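Local coordinates for protein 2-keto acid:ferredoxin oxidoreductase subunit alpha (Pyrococcus furiosus, PDB 1YD7) that probably forms part of a heterotetrameric enzyme that oxidises 2-oxoglutarate to succinyl-CoA and carbon dioxide, passing the electrons to ferredoxin, at residues A33-C38 / V196-P201; F166-F171 / D202-I207. All coordinates share one frame; numbering follows the deposited sequence.

Contact 1 of 2, residues A33-C38 / V196-P201; sequences AILAGC and VYIPNP
Leu-35, at the C-terminal end of helix 25-36, reaches with both of its methyl groups to the end of strand 193-198 and the loop that follows. The contact lies at the margin of an alpha/beta domain of the thiamine diphosphate-binding type found in 2-keto acid:ferredoxin oxidoreductases, where a two-stranded antiparallel sheet, 19-24 with 193-198, accompanies the parallel one. The tight part is apolar: Leu-35 CD1 meets Ile-198 CG2 at 3.8 Å, the two side chains crossing at about a right angle. In Ile-198, CG2 is set anti to the backbone N while CG1 turns back beside it (chi1 -57°), and it is this short branch that faces the leucine. Leu-35 and Ile-198 are both buried here, and Ile-23 of the neighbouring strand packs against Ile-198 as well. Toward the surface the fit slackens. CD2 of Leu-35 comes no nearer than 4.2 Å to CG of Pro-201, an exposed residue whose ring also touches Phe-13. Putting an alanine in place of Leu-35 would remove both methyls and would probably leave a gap between the helix and the strand end, with Ile-198 CG2 and Pro-201 CG lacking their mate on the helix. No hydrogen bond joins the two segments. Asn-200 starts its side chain away from the helix and bonds through ND2 to Glu-203 OE2, whereas the helix closes on itself in a Schellman motif: Gly-37, at positive phi (108°), lets Cys-38 N bond back to Ala-33 O at 3.1 Å. Between the firm and the loose ends sits the carbonyl of Pro-199, its O 4.2 Å from Leu-35 CD1 and equally far from CD2.

Contact 2 of 2, residues F166-F171 / D202-I207; sequences FTIRAF and DEIEII
Ile-168 carries the helix side of this contact, in which helix 160-177 of the alpha/beta thiamine diphosphate-binding domain receives the loop after strand 193-198, which runs extended from Ile-204 once past a short 3-10 turn. Along the helix, Phe-166 and Thr-167 face other parts of the fold: Phe-166 packs on Leu-183 and Leu-155, while Thr-167 lies against Ile-29 and Ala-32 and bonds through OG1 to Ala-163 O. Ile-168 then points at the loop. Its CD1 and CG2 both rest on a single methyl, CG2 of Ile-204, with Ile-168 CD1 3.9 Å from it, and the two isoleucines cross at about a right angle. In both, CG2 lies anti to the backbone N and CG1 beside it (chi1 -73° in Ile-168, -45° in Ile-204); CG2 of Ile-204 is equally near CG2 and CD1 of Ile-168. The longer branch adds a looser touch, Ile-168 CD1 to Ile-204 CD1 at 4.2 Å. Arg-169 is exposed and turned from the loop, and Ala-170 lies against Val-181. Phe-171 heads for helix 25-36, with CG2 of Thr-167 at the edge of its ring. Just beyond it, Asn-172 bonds to Glu-205 O and Ile-207 N, fixing the loop backbone beside the apolar patch. At the far end of that patch, Ile-168 CG2 lies 4.4 Å from Ile-206 CD1.

In the fold
From the N terminus the chain passes through strand 19-24 into helix 25-36, the first half of contact 1, and then through much of the parallel sheet to helix 160-177, the first half of contact 2. Strand 193-198 and its loop return to helix 25-36, closing a loop of 157 residues at contact 1; the chain then reaches helix 160-177 and closes one of 30 at contact 2. The segments alternate, so the two closures cross. The helices also touch directly, Phe-171 lying on Ala-33 of helix 25-36 and on Cys-38 just after it, while Tyr-197 and Glu-203, probably hydrogen-bonded, join the second segments. Two helices and the loop after strand 193-198 are thus tied together.

Contact 1 of 2, residues A33-C38 / V196-P201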
ATOM      1  N   ALA A  33      -5.067  -0.851   2.714  1.00 27.05           N
ATOM      2  CA  ALA A  33      -4.141   0.190   3.136  1.00 26.78           C
ATOM      3  C   ALA A  33      -4.868   1.208   4.004  1.00 29.07           C
ATOM      4  O   ALA A  33      -4.455   1.477   5.115  1.00 30.80           O
ATOM      5  CB  ALA A  33      -3.493   0.834   1.934  1.00 26.25           C
ATOM      6  N   ILE A  34      -6.017   1.677   3.526  1.00 30.64           N
ATOM      7  CA  ILE A  34      -6.846   2.618   4.257  1.00 26.63           C
ATOM      8  C   ILE A  34      -7.422   2.068   5.545  1.00 30.03           C
ATOM      9  O   ILE A  34      -7.443   2.763   6.574  1.00 31.82           O
ATOM     10  CB  ILE A  34      -7.947   3.163   3.339  1.00 29.45           C
ATOM     11  CG1 ILE A  34      -7.292   4.101   2.318  1.00 32.47           C
ATOM     12  CG2 ILE A  34      -9.008   3.860   4.127  1.00 29.00           C
ATOM     13  CD1 ILE A  34      -8.200   4.694   1.333  1.00 35.35           C
ATOM     14  N   LEU A  35      -7.913   0.837   5.516  1.00 30.15           N
ATOM     15  CA  LEU A  35      -8.412   0.219   6.742  1.00 31.28           C
ATOM     16  C   LEU A  35      -7.275   0.031   7.748  1.00 29.42           C
ATOM     17  O   LEU A  35      -7.511   0.067   8.950  1.00 27.59           O
ATOM     18  CB  LEU A  35      -9.123  -1.132   6.470  1.00 31.26           C
ATOM     19  CG  LEU A  35     -10.560  -1.029   5.916  1.00 31.75           C
ATOM     20  CD1 LEU A  35     -10.925  -2.307   5.161  1.00 32.23           C
ATOM     21  CD2 LEU A  35     -11.584  -0.746   7.030  1.00 33.40           C
ATOM     22  N   ALA A  36      -6.061  -0.195   7.249  1.00 30.36           N
ATOM     23  CA  ALA A  36      -4.889  -0.372   8.109  1.00 30.78           C
ATOM     24  C   ALA A  36      -4.367   0.944   8.721  1.00 30.82           C
ATOM     25  O   ALA A  36      -3.532   0.904   9.614  1.00 30.62           O
ATOM     26  CB  ALA A  36      -3.769  -1.048   7.347  1.00 30.15           C
ATOM     27  N   GLY A  37      -4.834   2.083   8.217  1.00 31.49           N
ATOM     28  CA  GLY A  37      -4.539   3.408   8.793  1.00 30.17           C
ATOM     29  C   GLY A  37      -3.590   4.234   7.957  1.00 30.14           C
ATOM     30  O   GLY A  37      -3.123   5.258   8.408  1.00 34.10           O
ATOM     31  N   CYS A  38      -3.288   3.793   6.739  1.00 29.72           N
ATOM     32  CA  CYS A  38      -2.498   4.600   5.818  1.00 29.97           C
ATOM     33  C   CYS A  38      -3.235   5.910   5.507  1.00 32.57           C
ATOM     34  O   CYS A  38      -4.406   5.898   5.095  1.00 31.81           O
ATOM     35  CB  CYS A  38      -2.247   3.858   4.521  1.00 28.18           C
ATOM     36  SG  CYS A  38      -1.220   4.720   3.343  1.00 26.48           S
ATOM     37  N   VAL A 196     -14.715 -10.772  -2.040  1.00 37.84           N
ATOM     38  CA  VAL A 196     -14.053 -10.902  -0.755  1.00 38.03           C
ATOM     39  C   VAL A 196     -14.797 -10.118   0.307  1.00 35.15           C
ATOM     40  O   VAL A 196     -15.305  -9.017   0.068  1.00 35.21           O
ATOM     41  CB  VAL A 196     -12.543 -10.471  -0.789  1.00 39.85           C
ATOM     42  CG1 VAL A 196     -11.796 -11.213  -1.882  1.00 42.24           C
ATOM     43  CG2 VAL A 196     -12.405  -9.016  -0.989  1.00 41.82           C
ATOM     44  N   TYR A 197     -14.867 -10.735   1.476  1.00 33.38           N
ATOM     45  CA  TYR A 197     -15.352 -10.093   2.670  1.00 34.83           C
ATOM     46  C   TYR A 197     -14.368  -8.985   3.125  1.00 33.20           C
ATOM     47  O   TYR A 197     -13.191  -9.235   3.392  1.00 33.75           O
ATOM     48  CB  TYR A 197     -15.575 -11.138   3.780  1.00 33.05           C
ATOM     49  CG  TYR A 197     -16.088 -10.489   5.030  1.00 32.67           C
ATOM     50  CD1 TYR A 197     -17.382 -10.004   5.093  1.00 30.53           C
ATOM     51  CD2 TYR A 197     -15.258 -10.295   6.130  1.00 30.59           C
ATOM     52  CE1 TYR A 197     -17.848  -9.352   6.224  1.00 31.87           C
ATOM     53  CE2 TYR A 197     -15.737  -9.660   7.284  1.00 30.41           C
ATOM     54  CZ  TYR A 197     -17.018  -9.184   7.323  1.00 31.31           C
ATOM     55  OH  TYR A 197     -17.504  -8.521   8.453  1.00 32.52           O
ATOM     56  N   ILE A 198     -14.882  -7.762   3.171  1.00 34.77           N
ATOM     57  CA  ILE A 198     -14.141  -6.584   3.591  1.00 32.35           C
ATOM     58  C   ILE A 198     -14.542  -6.336   5.031  1.00 32.00           C
ATOM     59  O   ILE A 198     -15.659  -5.906   5.272  1.00 32.38           O
ATOM     60  CB  ILE A 198     -14.524  -5.325   2.786  1.00 30.40           C
ATOM     61  CG1 ILE A 198     -14.321  -5.540   1.275  1.00 30.24           C
ATOM     62  CG2 ILE A 198     -13.712  -4.102   3.308  1.00 33.00           C
ATOM     63  CD1 ILE A 198     -12.886  -5.831   0.842  1.00 32.64           C
ATOM     64  N   PRO A 199     -13.638  -6.608   5.991  1.00 33.56           N
ATOM     65  CA  PRO A 199     -14.045  -6.574   7.389  1.00 35.07           C
ATOM     66  C   PRO A 199     -14.342  -5.177   7.921  1.00 34.98           C
ATOM     67  O   PRO A 199     -13.911  -4.191   7.352  1.00 38.25           O
ATOM     68  CB  PRO A 199     -12.836  -7.180   8.124  1.00 37.69           C
ATOM     69  CG  PRO A 199     -11.968  -7.800   7.052  1.00 37.70           C
ATOM     70  CD  PRO A 199     -12.210  -6.961   5.850  1.00 35.76           C
ATOM     71  N   ASN A 200     -15.119  -5.107   8.991  1.00 36.97           N
ATOM     72  CA  ASN A 200     -15.216  -3.893   9.788  1.00 41.69           C
ATOM     73  C   ASN A 200     -13.872  -3.614  10.466  1.00 42.20           C
ATOM     74  O   ASN A 200     -13.135  -4.547  10.781  1.00 39.99           O
ATOM     75  CB  ASN A 200     -16.296  -4.032  10.865  1.00 40.71           C
ATOM     76  CG  ASN A 200     -17.681  -4.044  10.289  1.00 42.77           C
ATOM     77  OD1 ASN A 200     -18.115  -3.058   9.696  1.00 43.65           O
ATOM     78  ND2 ASN A 200     -18.392  -5.162  10.449  1.00 42.32           N
ATOM     79  N   PRO A 201     -13.556  -2.334  10.699  1.00 45.40           N
ATOM     80  CA  PRO A 201     -12.351  -1.954  11.429  1.00 46.08           C
ATOM     81  C   PRO A 201     -12.138  -2.796  12.685  1.00 47.89           C
ATOM     82  O   PRO A 201     -11.064  -3.373  12.874  1.00 46.79           O
ATOM     83  CB  PRO A 201     -12.628  -0.490  11.801  1.00 47.22           C
ATOM     84  CG  PRO A 201     -13.464   0.014  10.701  1.00 46.58           C
ATOM     85  CD  PRO A 201     -14.335  -1.152  10.276  1.00 46.92           C
TER

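Contact 2 of 2, residues F166-F171 / D202-I207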
ATOM      1  N   PHE A 166      -2.474  -9.548   2.630  1.00 25.69           N
ATOM      2  CA  PHE A 166      -1.077  -9.274   2.624  1.00 25.10           C
ATOM      3  C   PHE A 166      -0.802  -7.766   2.753  1.00 29.86           C
ATOM      4  O   PHE A 166       0.270  -7.376   3.252  1.00 26.79           O
ATOM      5  CB  PHE A 166      -0.392  -9.808   1.363  1.00 28.62           C
ATOM      6  CG  PHE A 166      -0.272 -11.330   1.284  1.00 30.30           C
ATOM      7  CD1 PHE A 166      -1.071 -12.181   2.025  1.00 30.98           C
ATOM      8  CD2 PHE A 166       0.620 -11.894   0.401  1.00 30.62           C
ATOM      9  CE1 PHE A 166      -0.954 -13.566   1.889  1.00 32.04           C
ATOM     10  CE2 PHE A 166       0.734 -13.270   0.273  1.00 33.04           C
ATOM     11  CZ  PHE A 166      -0.058 -14.099   1.023  1.00 29.07           C
ATOM     12  N   THR A 167      -1.727  -6.922   2.275  1.00 28.46           N
ATOM     13  CA  THR A 167      -1.558  -5.474   2.410  1.00 28.61           C
ATOM     14  C   THR A 167      -1.675  -5.080   3.908  1.00 29.47           C
ATOM     15  O   THR A 167      -0.829  -4.350   4.421  1.00 25.02           O
ATOM     16  CB  THR A 167      -2.517  -4.674   1.483  1.00 25.44           C
ATOM     17  OG1 THR A 167      -2.107  -4.871   0.120  1.00 25.15           O
ATOM     18  CG2 THR A 167      -2.459  -3.176   1.786  1.00 26.39           C
ATOM     19  N   ILE A 168      -2.689  -5.601   4.596  1.00 25.26           N
ATOM     20  CA  ILE A 168      -2.820  -5.393   6.024  1.00 30.56           C
ATOM     21  C   ILE A 168      -1.613  -5.940   6.792  1.00 32.79           C
ATOM     22  O   ILE A 168      -1.090  -5.271   7.705  1.00 31.97           O
ATOM     23  CB  ILE A 168      -4.133  -5.978   6.556  1.00 33.45           C
ATOM     24  CG1 ILE A 168      -5.296  -5.088   6.118  1.00 35.21           C
ATOM     25  CG2 ILE A 168      -4.107  -6.081   8.084  1.00 32.82           C
ATOM     26  CD1 ILE A 168      -6.602  -5.732   6.285  1.00 39.84           C
ATOM     27  N   ARG A 169      -1.166  -7.139   6.422  1.00 30.41           N
ATOM     28  CA  ARG A 169      -0.020  -7.729   7.057  1.00 31.36           C
ATOM     29  C   ARG A 169       1.231  -6.886   6.814  1.00 28.77           C
ATOM     30  O   ARG A 169       2.060  -6.773   7.711  1.00 28.18           O
ATOM     31  CB  ARG A 169       0.158  -9.187   6.624  1.00 35.16           C
ATOM     32  CG  ARG A 169       1.375  -9.891   7.229  1.00 39.27           C
ATOM     33  CD  ARG A 169       1.137 -11.395   7.496  1.00 44.31           C
ATOM     34  NE  ARG A 169       0.608 -12.135   6.345  1.00 48.24           N
ATOM     35  CZ  ARG A 169      -0.604 -12.709   6.276  1.00 50.75           C
ATOM     36  NH1 ARG A 169      -0.940 -13.352   5.171  1.00 49.26           N
ATOM     37  NH2 ARG A 169      -1.496 -12.645   7.273  1.00 51.24           N
ATOM     38  N   ALA A 170       1.365  -6.273   5.629  1.00 26.96           N
ATOM     39  CA  ALA A 170       2.544  -5.481   5.320  1.00 24.62           C
ATOM     40  C   ALA A 170       2.631  -4.225   6.200  1.00 25.63           C
ATOM     41  O   ALA A 170       3.711  -3.866   6.613  1.00 25.44           O
ATOM     42  CB  ALA A 170       2.581  -5.093   3.869  1.00 25.89           C
ATOM     43  N   PHE A 171       1.504  -3.559   6.449  1.00 25.27           N
ATOM     44  CA  PHE A 171       1.488  -2.418   7.351  1.00 31.02           C
ATOM     45  C   PHE A 171       1.823  -2.897   8.768  1.00 29.87           C
ATOM     46  O   PHE A 171       2.683  -2.297   9.427  1.00 29.13           O
ATOM     47  CB  PHE A 171       0.156  -1.652   7.310  1.00 28.82           C
ATOM     48  CG  PHE A 171       0.041  -0.732   6.142  1.00 29.17           C
ATOM     49  CD1 PHE A 171      -0.665  -1.110   4.997  1.00 28.88           C
ATOM     50  CD2 PHE A 171       0.664   0.492   6.164  1.00 29.85           C
ATOM     51  CE1 PHE A 171      -0.720  -0.294   3.895  1.00 29.96           C
ATOM     52  CE2 PHE A 171       0.588   1.337   5.073  1.00 32.95           C
ATOM     53  CZ  PHE A 171      -0.115   0.942   3.924  1.00 30.71           C
ATOM     54  N   ASP A 202     -13.176  -2.893  13.511  1.00 51.23           N
ATOM     55  CA  ASP A 202     -13.099  -3.623  14.781  1.00 55.17           C
ATOM     56  C   ASP A 202     -12.805  -5.122  14.616  1.00 55.10           C
ATOM     57  O   ASP A 202     -12.449  -5.780  15.591  1.00 57.61           O
ATOM     58  CB  ASP A 202     -14.378  -3.419  15.621  1.00 58.82           C
ATOM     59  CG  ASP A 202     -15.661  -3.713  14.838  1.00 62.67           C
ATOM     60  OD1 ASP A 202     -16.202  -4.828  14.992  1.00 61.41           O
ATOM     61  OD2 ASP A 202     -16.122  -2.824  14.067  1.00 66.15           O
ATOM     62  N   GLU A 203     -12.937  -5.649  13.399  1.00 50.37           N
ATOM     63  CA  GLU A 203     -12.562  -7.031  13.102  1.00 48.34           C
ATOM     64  C   GLU A 203     -11.105  -7.212  12.702  1.00 45.04           C
ATOM     65  O   GLU A 203     -10.662  -8.346  12.540  1.00 40.07           O
ATOM     66  CB  GLU A 203     -13.435  -7.581  11.967  1.00 49.32           C
ATOM     67  CG  GLU A 203     -14.886  -7.696  12.357  1.00 51.87           C
ATOM     68  CD  GLU A 203     -15.789  -7.962  11.179  1.00 52.61           C
ATOM     69  OE1 GLU A 203     -15.288  -8.331  10.114  1.00 54.51           O
ATOM     70  OE2 GLU A 203     -17.008  -7.779  11.322  1.00 56.95           O
ATOM     71  N   ILE A 204     -10.372  -6.114  12.505  1.00 44.85           N
ATOM     72  CA  ILE A 204      -8.981  -6.186  12.021  1.00 43.42           C
ATOM     73  C   ILE A 204      -7.954  -5.809  13.101  1.00 42.92           C
ATOM     74  O   ILE A 204      -8.028  -4.728  13.701  1.00 39.75           O
ATOM     75  CB  ILE A 204      -8.754  -5.266  10.784  1.00 43.08           C
ATOM     76  CG1 ILE A 204      -9.897  -5.427   9.783  1.00 43.52           C
ATOM     77  CG2 ILE A 204      -7.423  -5.594  10.107  1.00 41.61           C
ATOM     78  CD1 ILE A 204      -9.856  -4.485   8.603  1.00 41.08           C
ATOM     79  N   GLU A 205      -6.989  -6.702  13.301  1.00 43.80           N
ATOM     80  CA  GLU A 205      -5.848  -6.464  14.172  1.00 48.01           C
ATOM     81  C   GLU A 205      -4.838  -5.549  13.480  1.00 43.81           C
ATOM     82  O   GLU A 205      -4.196  -5.947  12.507  1.00 43.78           O
ATOM     83  CB  GLU A 205      -5.173  -7.797  14.563  1.00 52.40           C
ATOM     84  CG  GLU A 205      -4.384  -7.770  15.912  1.00 58.32           C
ATOM     85  CD  GLU A 205      -2.867  -8.059  15.805  1.00 61.36           C
ATOM     86  OE1 GLU A 205      -2.360  -8.418  14.715  1.00 64.15           O
ATOM     87  OE2 GLU A 205      -2.173  -7.935  16.844  1.00 62.88           O
ATOM     88  N   ILE A 206      -4.708  -4.326  13.999  1.00 40.04           N
ATOM     89  CA  ILE A 206      -3.698  -3.369  13.546  1.00 41.02           C
ATOM     90  C   ILE A 206      -2.593  -3.197  14.595  1.00 40.02           C
ATOM     91  O   ILE A 206      -2.878  -2.934  15.751  1.00 40.80           O
ATOM     92  CB  ILE A 206      -4.337  -1.991  13.241  1.00 41.20           C
ATOM     93  CG1 ILE A 206      -5.451  -2.109  12.186  1.00 39.11           C
ATOM     94  CG2 ILE A 206      -3.294  -1.005  12.774  1.00 43.87           C
ATOM     95  CD1 ILE A 206      -5.041  -2.822  10.943  1.00 39.10           C
ATOM     96  N   ILE A 207      -1.338  -3.374  14.188  1.00 38.66           N
ATOM     97  CA  ILE A 207      -0.191  -3.009  15.017  1.00 38.15           C
ATOM     98  C   ILE A 207       0.306  -1.596  14.654  1.00 41.21           C
ATOM     99  O   ILE A 207       0.478  -1.272  13.474  1.00 42.14           O
ATOM    100  CB  ILE A 207       0.985  -3.977  14.825  1.00 37.64           C
ATOM    101  CG1 ILE A 207       0.573  -5.416  15.125  1.00 37.83           C
ATOM    102  CG2 ILE A 207       2.179  -3.579  15.739  1.00 37.90           C
ATOM    103  CD1 ILE A 207       1.690  -6.421  14.874  1.00 37.65           C
TER